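Local coordinates for putative uncharacterized protein PH0594 (Pyrococcus horikoshii, PDB 4HXF) that probably works as a serine peptidase of the prolyl oligopeptidase family, an acylaminoacyl peptidase that assembles into a self-compartmentalizing hexamer, at residues M400-M403 against A404-G407; I445-F448 against L449-E452; T472-A475 against L476-S479; R592-L595 against F596-F600. One frame throughout, in Å; residues are numbered along the deposited sequence. Where two conformers were deposited one is given.

Interaction 1 of 4, residues M400-M403 against A404-G407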
loop_
_atom_site.group_PDB
_atom_site.type_symbol
_atom_site.label_atom_id
_atom_site.label_comp_id
_atom_site.label_asym_id
_atom_site.label_seq_id
_atom_site.Cartn_x
_atom_site.Cartn_y
_atom_site.Cartn_z
ATOM N N MET A 400 30.752 25.618 20.938
ATOM C CA MET A 400 31.571 26.703 21.390
ATOM C C MET A 400 31.434 27.875 20.484
ATOM O O MET A 400 31.346 28.998 20.887
ATOM C CB MET A 400 33.045 26.266 21.479
ATOM C CG MET A 400 33.187 25.189 22.548
ATOM S SD MET A 400 34.988 24.775 22.624
ATOM C CE MET A 400 34.960 23.677 24.049
ATOM N N GLN A 401 31.453 27.654 19.155
ATOM C CA GLN A 401 31.233 28.717 18.210
ATOM C C GLN A 401 29.885 29.348 18.310
ATOM O O GLN A 401 29.751 30.587 18.341
ATOM C CB GLN A 401 31.481 28.320 16.764
ATOM C CG GLN A 401 32.863 27.766 16.484
ATOM C CD GLN A 401 33.909 28.843 16.612
ATOM O OE1 GLN A 401 33.722 29.932 16.078
ATOM N NE2 GLN A 401 34.989 28.549 17.329
ATOM N N LEU A 402 28.867 28.499 18.471
ATOM C CA LEU A 402 27.503 28.953 18.617
ATOM C C LEU A 402 27.328 29.826 19.871
ATOM O O LEU A 402 26.809 30.951 19.753
ATOM C CB LEU A 402 26.591 27.742 18.811
ATOM C CG LEU A 402 25.096 28.000 19.080
ATOM C CD1 LEU A 402 24.332 28.841 18.067
ATOM C CD2 LEU A 402 24.415 26.629 19.413
ATOM N N MET A 403 27.829 29.373 21.020
ATOM C CA MET A 403 27.676 30.183 22.228
ATOM C C MET A 403 28.485 31.459 22.267
ATOM O O MET A 403 28.090 32.503 22.778
ATOM C CB MET A 403 27.738 29.343 23.484
ATOM C CG MET A 403 26.800 28.178 23.543
ATOM S SD MET A 403 25.071 28.588 23.349
ATOM C CE MET A 403 24.669 29.333 24.959
ATOM N N ALA A 404 29.686 31.390 21.631
ATOM C CA ALA A 404 30.450 32.600 21.482
ATOM C C ALA A 404 29.685 33.670 20.708
ATOM O O ALA A 404 29.695 34.861 21.053
ATOM C CB ALA A 404 31.800 32.326 20.766
ATOM N N SER A 405 29.021 33.210 19.645
ATOM C CA SER A 405 28.231 34.082 18.802
ATOM C C SER A 405 27.039 34.719 19.579
ATOM O O SER A 405 26.567 35.758 19.173
ATOM C CB SER A 405 27.732 33.404 17.553
ATOM O OG SER A 405 26.589 32.632 17.815
ATOM N N LYS A 406 26.578 34.058 20.618
ATOM C CA LYS A 406 25.498 34.543 21.461
ATOM C C LYS A 406 25.975 35.338 22.689
ATOM O O LYS A 406 25.171 35.636 23.574
ATOM C CB LYS A 406 24.603 33.387 21.904
ATOM C CG LYS A 406 24.004 32.708 20.702
ATOM C CD LYS A 406 23.314 31.517 21.117
ATOM C CE LYS A 406 21.988 31.872 21.849
ATOM N NZ LYS A 406 21.034 32.640 20.959
ATOM N N GLY A 407 27.248 35.704 22.745
ATOM C CA GLY A 407 27.701 36.709 23.705
ATOM C C GLY A 407 28.328 36.065 24.951
ATOM O O GLY A 407 28.478 36.742 25.982
#
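The backbone oxygen of Leu402 is gripped twice at the end of its own helix: the hydroxyl of Ser405 places OG 2.6 Å from Leu402 O, and the amide of Lys406 adds a weak bond, its N 3.2 Å from the same oxygen. The setting is the C-terminal end of helix 398-405, the helix of a beta-alpha-beta crossover between strands 378-384 and 409-413, and it exemplifies how a Schellman motif stops a helix. One turn earlier the regular pattern still holds, with Ala404 N 3.0 Å from Met400 O and Ser405 N donating to Gln401 O. Gly407, at a phi of 99°, is the C-prime residue: its N bonds to Ala404 O at 3.1 Å, while the amide of Tyr408 turns back to Met403 O. A side chain at Gly407 would be jammed against the carbonyl oxygen of Lys406, which accounts for the glycine.

Ser405 holds OG between its backbone N and carbonyl carbon (chi1 81°), the rotation that folds the hydroxyl back onto the helix, where it meets the Leu402 carbonyl tilted 17° from its plane. Met403, bent at both chi2 and chi3, crosses Lys406 at a slant, SD lying 4.1 Å from Lys406 CD. Its thioether belongs to the buried side of the helix, among Ile381, Ile410 and helix 586-605, whereas the Gln401 amide turns to the backbone N of Phe349. Leu402 and Lys406 run alongside each other, CD1 of the leucine 4.2 Å from CD of the lysine, and Lys406 CG rests 3.4 Å from Leu402 O.

Interaction 2 of 4, residues I445-F448 against L449-E452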
loop_
_atom_site.group_PDB
_atom_site.type_symbol
_atom_site.label_atom_id
_atom_site.label_comp_id
_atom_site.label_asym_id
_atom_site.label_seq_id
_atom_site.Cartn_x
_atom_site.Cartn_y
_atom_site.Cartn_z
ATOM N N ILE A 445 40.183 28.216 35.307
ATOM C CA ILE A 445 39.150 29.268 35.333
ATOM C C ILE A 445 39.684 30.482 36.045
ATOM O O ILE A 445 39.501 31.595 35.600
ATOM C CB ILE A 445 37.871 28.774 36.063
ATOM C CG1 ILE A 445 37.228 27.673 35.340
ATOM C CG2 ILE A 445 36.873 29.962 36.305
ATOM C CD1 ILE A 445 36.153 26.967 36.156
ATOM N N GLU A 446 40.402 30.335 37.156
ATOM C CA GLU A 446 40.939 31.417 37.940
ATOM C C GLU A 446 41.941 32.208 37.132
ATOM O O GLU A 446 41.861 33.458 37.110
ATOM C CB GLU A 446 41.558 30.905 39.228
ATOM C CG GLU A 446 42.034 31.976 40.150
ATOM C CD GLU A 446 42.828 31.405 41.372
ATOM O OE1 GLU A 446 43.096 32.244 42.274
ATOM O OE2 GLU A 446 43.211 30.183 41.394
ATOM N N GLU A 447 42.730 31.535 36.325
ATOM C CA GLU A 447 43.695 32.250 35.517
ATOM C C GLU A 447 43.031 32.994 34.347
ATOM O O GLU A 447 43.359 34.157 34.078
ATOM C CB GLU A 447 44.799 31.322 35.017
ATOM C CG GLU A 447 45.825 31.970 34.056
ATOM C CD GLU A 447 46.646 33.148 34.607
ATOM O OE1 GLU A 447 47.381 33.731 33.802
ATOM O OE2 GLU A 447 46.501 33.502 35.826
ATOM N N PHE A 448 42.036 32.315 33.737
ATOM C CA PHE A 448 41.264 32.934 32.696
ATOM C C PHE A 448 40.609 34.236 33.198
ATOM O O PHE A 448 40.624 35.281 32.510
ATOM C CB PHE A 448 40.207 31.946 32.161
ATOM C CG PHE A 448 39.004 32.647 31.596
ATOM C CD1 PHE A 448 39.050 33.163 30.327
ATOM C CD2 PHE A 448 37.826 32.729 32.296
ATOM C CE1 PHE A 448 37.987 33.870 29.765
ATOM C CE2 PHE A 448 36.716 33.389 31.737
ATOM C CZ PHE A 448 36.821 33.991 30.474
ATOM N N LEU A 449 40.031 34.204 34.397
ATOM C CA LEU A 449 39.338 35.417 34.942
ATOM C C LEU A 449 40.325 36.566 35.133
ATOM O O LEU A 449 39.991 37.738 34.991
ATOM C CB LEU A 449 38.594 35.092 36.249
ATOM C CG LEU A 449 37.431 34.159 36.144
ATOM C CD1 LEU A 449 36.957 33.766 37.555
ATOM C CD2 LEU A 449 36.292 34.746 35.343
ATOM N N ARG A 450 41.556 36.231 35.546
ATOM C CA ARG A 450 42.641 37.164 35.671
ATOM C C ARG A 450 43.001 37.801 34.348
ATOM O O ARG A 450 43.199 39.052 34.255
ATOM C CB ARG A 450 43.813 36.490 36.370
ATOM C CG ARG A 450 44.873 37.519 36.816
ATOM C CD ARG A 450 46.186 36.850 37.252
ATOM N NE ARG A 450 46.952 36.280 36.121
ATOM C CZ ARG A 450 47.663 36.955 35.224
ATOM N NH1 ARG A 450 47.804 38.301 35.313
ATOM N NH2 ARG A 450 48.294 36.272 34.240
ATOM N N LEU A 451 43.081 36.985 33.319
ATOM C CA LEU A 451 43.376 37.431 31.969
ATOM C C LEU A 451 42.226 38.298 31.357
ATOM O O LEU A 451 42.472 39.193 30.526
ATOM C CB LEU A 451 43.692 36.245 31.053
ATOM C CG LEU A 451 45.004 35.445 31.370
ATOM C CD1 LEU A 451 44.989 34.119 30.544
ATOM C CD2 LEU A 451 46.255 36.289 31.059
ATOM N N GLU A 452 40.986 38.071 31.786
ATOM C CA GLU A 452 39.808 38.686 31.152
ATOM C C GLU A 452 38.900 39.316 32.227
ATOM O O GLU A 452 37.868 38.735 32.665
ATOM C CB GLU A 452 39.055 37.645 30.311
ATOM C CG GLU A 452 39.862 37.232 29.045
ATOM C CD GLU A 452 39.882 38.334 27.991
ATOM O OE1 GLU A 452 40.826 38.396 27.153
ATOM O OE2 GLU A 452 38.941 39.186 27.945
#
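Regular alpha-helical bonds run from Leu449 N to Ile445 O, from Arg450 N to Glu446 O and from Leu451 N to Glu447 O, and the pattern ends where Glu452, the first residue to leave helical angles after helix 436-451 of the alpha/beta hydrolase domain, gives its amide to Phe448 O in a weak bond. On the outer side of this last turn, Glu447 and Arg450 form a two-pronged salt bridge. Glu447 sends CG anti to the backbone N (chi1 176°) and then bends at chi2 (61°), which swings the carboxylate beside the arginine. The guanidinium meets it side-on: Arg450 NH2 is 2.7 Å from Glu447 OE1, on the syn lone pair, and NE is 2.8 Å from Glu447 OE2. The two flat groups are turned 35° apart. Were Glu447 an alanine, the Arg450 guanidinium would probably lose its carboxylate mate and turn more freely.

The other side is mostly apolar and packs on strands 378-384 and 352-358 through Val380, Val382 and Phe354. Leu449 spreads its two branches, CD1 reaching 4.0 Å from Ile445 CG2 and CD2 3.9 Å from Phe448 CE2. Phe448 CE1 also lies 3.9 Å from Glu452 CG, and the ring packs edge-to-face with Tyr367. The Glu452 carboxylate is hydrogen-bonded, OE2 to Tyr409 OH and OE1 to Tyr367 OH. Two acids here differ: Glu447 pairs with opposite charge within the helix, while buried Glu452, just after it, is held by two tyrosine hydroxyls that probably help stabilise its carboxylate, with Lys369 only at the distance of a long, weak ion pair.

Interaction 3 of 4, residues T472-A475 against L476-S479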
loop_
_atom_site.group_PDB
_atom_site.type_symbol
_atom_site.label_atom_id
_atom_site.label_comp_id
_atom_site.label_asym_id
_atom_site.label_seq_id
_atom_site.Cartn_x
_atom_site.Cartn_y
_atom_site.Cartn_z
ATOM N N THR A 472 30.608 18.150 35.485
ATOM C CA THR A 472 29.573 19.145 35.678
ATOM C C THR A 472 28.759 18.805 36.931
ATOM O O THR A 472 28.507 19.648 37.781
ATOM C CB THR A 472 28.617 19.224 34.443
ATOM O OG1 THR A 472 29.379 19.705 33.309
ATOM C CG2 THR A 472 27.457 20.196 34.649
ATOM N N ASN A 473 28.311 17.550 36.999
ATOM C CA ASN A 473 27.613 17.063 38.226
ATOM C C ASN A 473 28.411 17.348 39.487
ATOM O O ASN A 473 27.985 17.881 40.534
ATOM C CB ASN A 473 27.320 15.553 38.171
ATOM C CG ASN A 473 26.404 15.124 37.058
ATOM O OD1 ASN A 473 25.658 15.926 36.466
ATOM N ND2 ASN A 473 26.420 13.779 36.776
ATOM N N TRP A 474 29.696 16.961 39.412
ATOM C CA TRP A 474 30.615 17.062 40.533
ATOM C C TRP A 474 30.834 18.468 40.932
ATOM O O TRP A 474 30.709 18.862 42.095
ATOM C CB TRP A 474 31.910 16.412 40.120
ATOM C CG TRP A 474 32.922 16.289 41.253
ATOM C CD1 TRP A 474 34.127 16.904 41.276
ATOM C CD2 TRP A 474 32.912 15.369 42.413
ATOM N NE1 TRP A 474 34.832 16.574 42.387
ATOM C CE2 TRP A 474 34.141 15.625 43.132
ATOM C CE3 TRP A 474 32.000 14.473 42.958
ATOM C CZ2 TRP A 474 34.496 14.907 44.222
ATOM C CZ3 TRP A 474 32.323 13.800 44.110
ATOM C CH2 TRP A 474 33.529 13.993 44.761
ATOM N N ALA A 475 31.071 19.331 39.955
ATOM C CA ALA A 475 31.323 20.741 40.180
ATOM C C ALA A 475 30.154 21.418 40.925
ATOM O O ALA A 475 30.348 22.223 41.873
ATOM C CB ALA A 475 31.508 21.452 38.840
ATOM N N LEU A 476 28.937 21.016 40.557
ATOM C CA LEU A 476 27.775 21.672 41.200
ATOM C C LEU A 476 27.593 21.159 42.613
ATOM O O LEU A 476 27.001 21.823 43.471
ATOM C CB LEU A 476 26.491 21.423 40.413
ATOM C CG LEU A 476 26.164 22.484 39.369
ATOM C CD1 LEU A 476 27.262 23.037 38.515
ATOM C CD2 LEU A 476 24.813 22.141 38.653
ATOM N N THR A 477 28.156 19.993 42.902
ATOM C CA THR A 477 28.119 19.467 44.259
ATOM C C THR A 477 29.295 19.894 45.127
ATOM O O THR A 477 29.248 19.835 46.352
ATOM C CB THR A 477 28.087 17.924 44.361
ATOM O OG1 THR A 477 29.322 17.361 43.939
ATOM C CG2 THR A 477 26.886 17.259 43.658
ATOM N N GLN A 478 30.403 20.407 44.506
ATOM C CA GLN A 478 31.609 20.667 45.275
ATOM C C GLN A 478 32.010 22.142 45.283
ATOM O O GLN A 478 32.923 22.503 46.024
ATOM C CB GLN A 478 32.755 19.890 44.664
ATOM C CG GLN A 478 32.583 18.362 44.662
ATOM C CD GLN A 478 32.387 17.803 46.044
ATOM O OE1 GLN A 478 33.056 18.222 47.013
ATOM N NE2 GLN A 478 31.489 16.773 46.145
ATOM N N SER A 479 31.370 22.986 44.499
ATOM C CA SER A 479 31.768 24.366 44.412
ATOM C C SER A 479 30.516 25.209 44.376
ATOM O O SER A 479 29.452 24.742 43.925
ATOM C CB SER A 479 32.489 24.561 43.110
ATOM O OG SER A 479 32.876 25.894 42.757
#
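In the crossover from strand 460-465 through helix 467-478 to strand 484-488, this contact forms the end of the helix that follows the probable nucleophile elbow of the hydrolase domain. Gln478 lays its aliphatic stem over Trp474 in a CH-pi contact: Gln478 CG is 3.6 Å from the centroid of the Trp474 five-membered ring, only 14° off the ring normal. A bend at chi2 of the glutamine (-58°) then carries the amide across the indole, with Gln478 NE2 3.7 Å from Trp474 CZ3, and the amide and ring planes are 27° apart. Gln478 NE2 also donates to Thr477 OG1 at 3.1 Å, and Thr477 OG1 donates to Trp474 O at 2.8 Å, so one chain of bonds fixes amide and threonine together.

The indole NE1 donates to the backbone oxygen of Gly434, and Phe438 and Tyr530 meet the ring edge-to-face. Replacing Trp474 by a leucine would probably strip Gln478 of the flat surface beneath its CG and leave the Gly434 carbonyl without the indole N-H.

At the helix end, Ala475 O accepts from Gln478 N, 3.2 Å away and above the carbonyl plane rather than on a lone pair, and from Ser479 N, 2.9 Å away and moderately tilted, both from the same face. Nearer the elbow, Thr472 OG1 bonds to Gly468 O. A buried helix running from the nucleophile turn back to the next parallel strand is a hallmark of the alpha/beta hydrolase fold.

Interaction 4 of 4, residues R592-L595 against F596-F600; sequences RYKL and FMEFF
Lys594 directs CG anti to the backbone N (chi1 177°) and bends at chi2, while Glu598, one turn on, bends at its own chi2 (-58°); these two kinks bring an amine and a carboxylate together along helix 586-605, a long, late helix packed on the central sheet of the alpha/beta hydrolase domain. NZ of Lys594 lies 3.0 Å from OE2 of Glu598 in a salt bridge of the i to i+4 kind, approaching from above the carboxylate plane, 50° out of it. The aliphatic parts meet as well, Lys594 CE being 3.8 Å from Glu598 CG. The other oxygen of Glu598, OE1, pairs with NE of Arg602, a turn further along.

Beneath them the backbone is regular: Phe596 N is 2.9 Å from Arg592 O, and the amides of Met597, Glu598 and Phe599 donate likewise to Tyr593, Lys594 and Leu595. On the side facing the sheet, Arg592 extends alongside Phe596, Arg592 NH1 4.1 Å from Phe596 CD1, with guanidinium and ring inclined to each other. Phe600 CD1 stands 4.1 Å above the plane of the Phe596 ring, toward the rim. These aromatic side chains reach Ile486 of strand 484-488, while Lys594 and Glu598 meet Leu617 and Ile616 of helix 613-617, and Leu595 probably packs on Phe131 of a neighbouring subunit.

Arg592 itself is buried, and its charge is answered by two carboxylates: NE pairs with Glu488 and NH1 with Glu399 of helix 398-405. Lys594-Glu598 thus joins neighbouring turns of one helix, whereas Arg592 ties this helix to a strand and a second helix, and its two acids would probably keep the guanidinium charged despite its burial.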
loop_
_atom_site.group_PDB
_atom_site.type_symbol
_atom_site.label_atom_id
_atom_site.label_comp_id
_atom_site.label_asym_id
_atom_site.label_seq_id
_atom_site.Cartn_x
_atom_site.Cartn_y
_atom_site.Cartn_z
ATOM N N ARG A 592 18.341 19.320 20.467
ATOM C CA ARG A 592 19.328 19.397 21.538
ATOM C C ARG A 592 20.044 20.716 21.544
ATOM O O ARG A 592 20.217 21.331 22.615
ATOM C CB ARG A 592 20.351 18.241 21.469
ATOM C CG ARG A 592 21.436 18.390 22.509
ATOM C CD ARG A 592 22.497 17.346 22.462
ATOM N NE ARG A 592 23.705 17.826 23.172
ATOM C CZ ARG A 592 24.602 18.683 22.695
ATOM N NH1 ARG A 592 25.608 19.090 23.461
ATOM N NH2 ARG A 592 24.562 19.108 21.442
ATOM N N TYR A 593 20.511 21.177 20.372
ATOM C CA TYR A 593 21.195 22.464 20.344
ATOM C C TYR A 593 20.309 23.604 20.832
ATOM O O TYR A 593 20.780 24.518 21.544
ATOM C CB TYR A 593 21.774 22.780 18.963
ATOM C CG TYR A 593 22.909 21.882 18.456
ATOM C CD1 TYR A 593 22.827 21.261 17.192
ATOM C CD2 TYR A 593 24.015 21.696 19.196
ATOM C CE1 TYR A 593 23.912 20.536 16.719
ATOM C CE2 TYR A 593 25.084 20.895 18.779
ATOM C CZ TYR A 593 25.004 20.327 17.500
ATOM O OH TYR A 593 26.059 19.566 17.035
ATOM N N LYS A 594 19.010 23.568 20.503
ATOM C CA LYS A 594 18.143 24.666 20.859
ATOM C C LYS A 594 17.889 24.616 22.388
ATOM O O LYS A 594 17.917 25.645 23.120
ATOM C CB LYS A 594 16.835 24.511 20.106
ATOM C CG LYS A 594 15.830 25.584 20.486
ATOM C CD LYS A 594 16.308 27.009 20.218
ATOM C CE LYS A 594 15.176 28.044 20.280
ATOM N NZ LYS A 594 15.600 29.483 20.173
ATOM N N LEU A 595 17.733 23.390 22.955
ATOM C CA LEU A 595 17.620 23.217 24.433
ATOM C C LEU A 595 18.852 23.757 25.162
ATOM O O LEU A 595 18.758 24.472 26.161
ATOM C CB LEU A 595 17.418 21.755 24.861
ATOM C CG LEU A 595 16.096 21.050 24.579
ATOM C CD1 LEU A 595 16.208 19.548 24.859
ATOM C CD2 LEU A 595 15.021 21.721 25.464
ATOM N N PHE A 596 20.023 23.390 24.638
ATOM C CA PHE A 596 21.270 23.757 25.235
ATOM C C PHE A 596 21.371 25.274 25.265
ATOM O O PHE A 596 21.667 25.891 26.307
ATOM C CB PHE A 596 22.375 23.143 24.389
ATOM C CG PHE A 596 23.814 23.391 24.860
ATOM C CD1 PHE A 596 24.504 22.419 25.566
ATOM C CD2 PHE A 596 24.503 24.550 24.491
ATOM C CE1 PHE A 596 25.799 22.629 25.992
ATOM C CE2 PHE A 596 25.825 24.739 24.842
ATOM C CZ PHE A 596 26.454 23.791 25.653
ATOM N N MET A 597 21.148 25.922 24.128
ATOM C CA MET A 597 21.337 27.355 24.100
ATOM C C MET A 597 20.291 28.065 24.952
ATOM O O MET A 597 20.653 29.014 25.661
ATOM C CB MET A 597 21.483 27.907 22.639
ATOM C CG MET A 597 20.286 27.796 21.760
ATOM S SD MET A 597 20.721 27.819 19.934
ATOM C CE MET A 597 19.710 29.242 19.663
ATOM N N GLU A 598 19.058 27.604 24.923
ATOM C CA GLU A 598 18.048 28.275 25.713
ATOM C C GLU A 598 18.159 28.110 27.210
ATOM O O GLU A 598 17.872 29.038 27.963
ATOM C CB GLU A 598 16.635 27.883 25.274
ATOM C CG GLU A 598 16.281 28.376 23.870
ATOM C CD GLU A 598 16.400 29.893 23.731
ATOM O OE1 GLU A 598 15.969 30.603 24.698
ATOM O OE2 GLU A 598 16.980 30.384 22.695
ATOM N N PHE A 599 18.657 26.973 27.654
ATOM C CA PHE A 599 18.912 26.765 29.105
ATOM C C PHE A 599 19.932 27.754 29.600
ATOM O O PHE A 599 19.732 28.436 30.578
ATOM C CB PHE A 599 19.276 25.343 29.421
ATOM C CG PHE A 599 19.199 25.013 30.872
ATOM C CD1 PHE A 599 17.949 24.772 31.445
ATOM C CD2 PHE A 599 20.354 25.012 31.679
ATOM C CE1 PHE A 599 17.874 24.440 32.787
ATOM C CE2 PHE A 599 20.247 24.784 33.038
ATOM C CZ PHE A 599 19.005 24.475 33.585
ATOM N N PHE A 600 21.036 27.950 28.854
ATOM C CA PHE A 600 22.004 28.948 29.278
ATOM C C PHE A 600 21.492 30.377 29.140
ATOM O O PHE A 600 21.722 31.177 30.030
ATOM C CB PHE A 600 23.348 28.796 28.529
ATOM C CG PHE A 600 24.246 27.727 29.111
ATOM C CD1 PHE A 600 24.741 26.685 28.330
ATOM C CD2 PHE A 600 24.533 27.682 30.485
ATOM C CE1 PHE A 600 25.674 25.773 28.857
ATOM C CE2 PHE A 600 25.371 26.655 31.025
ATOM C CZ PHE A 600 25.910 25.726 30.195
#

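The four contacts follow one another along the chain, all in the alpha/beta hydrolase domain, each on a helix flanking its central mixed sheet. Interactions 1 and 4 are neighbours, with centres about 12 Å apart: helices 398-405 and 586-605 touch through Met403, whose CG is 3.8 Å from Phe596 CE2, so an early helix of the domain packs against a late one. Interactions 2 and 3 lie on helices 436-451 and 467-478 across the sheet, centres about 20 Å and nearest atoms about 7 Å apart. Interactions 3 and 4 do not touch, yet strand 484-488 receives side chains from both. Helices on both faces thus enclose the sheet whose strand 460-465 leads into the probable nucleophile elbow.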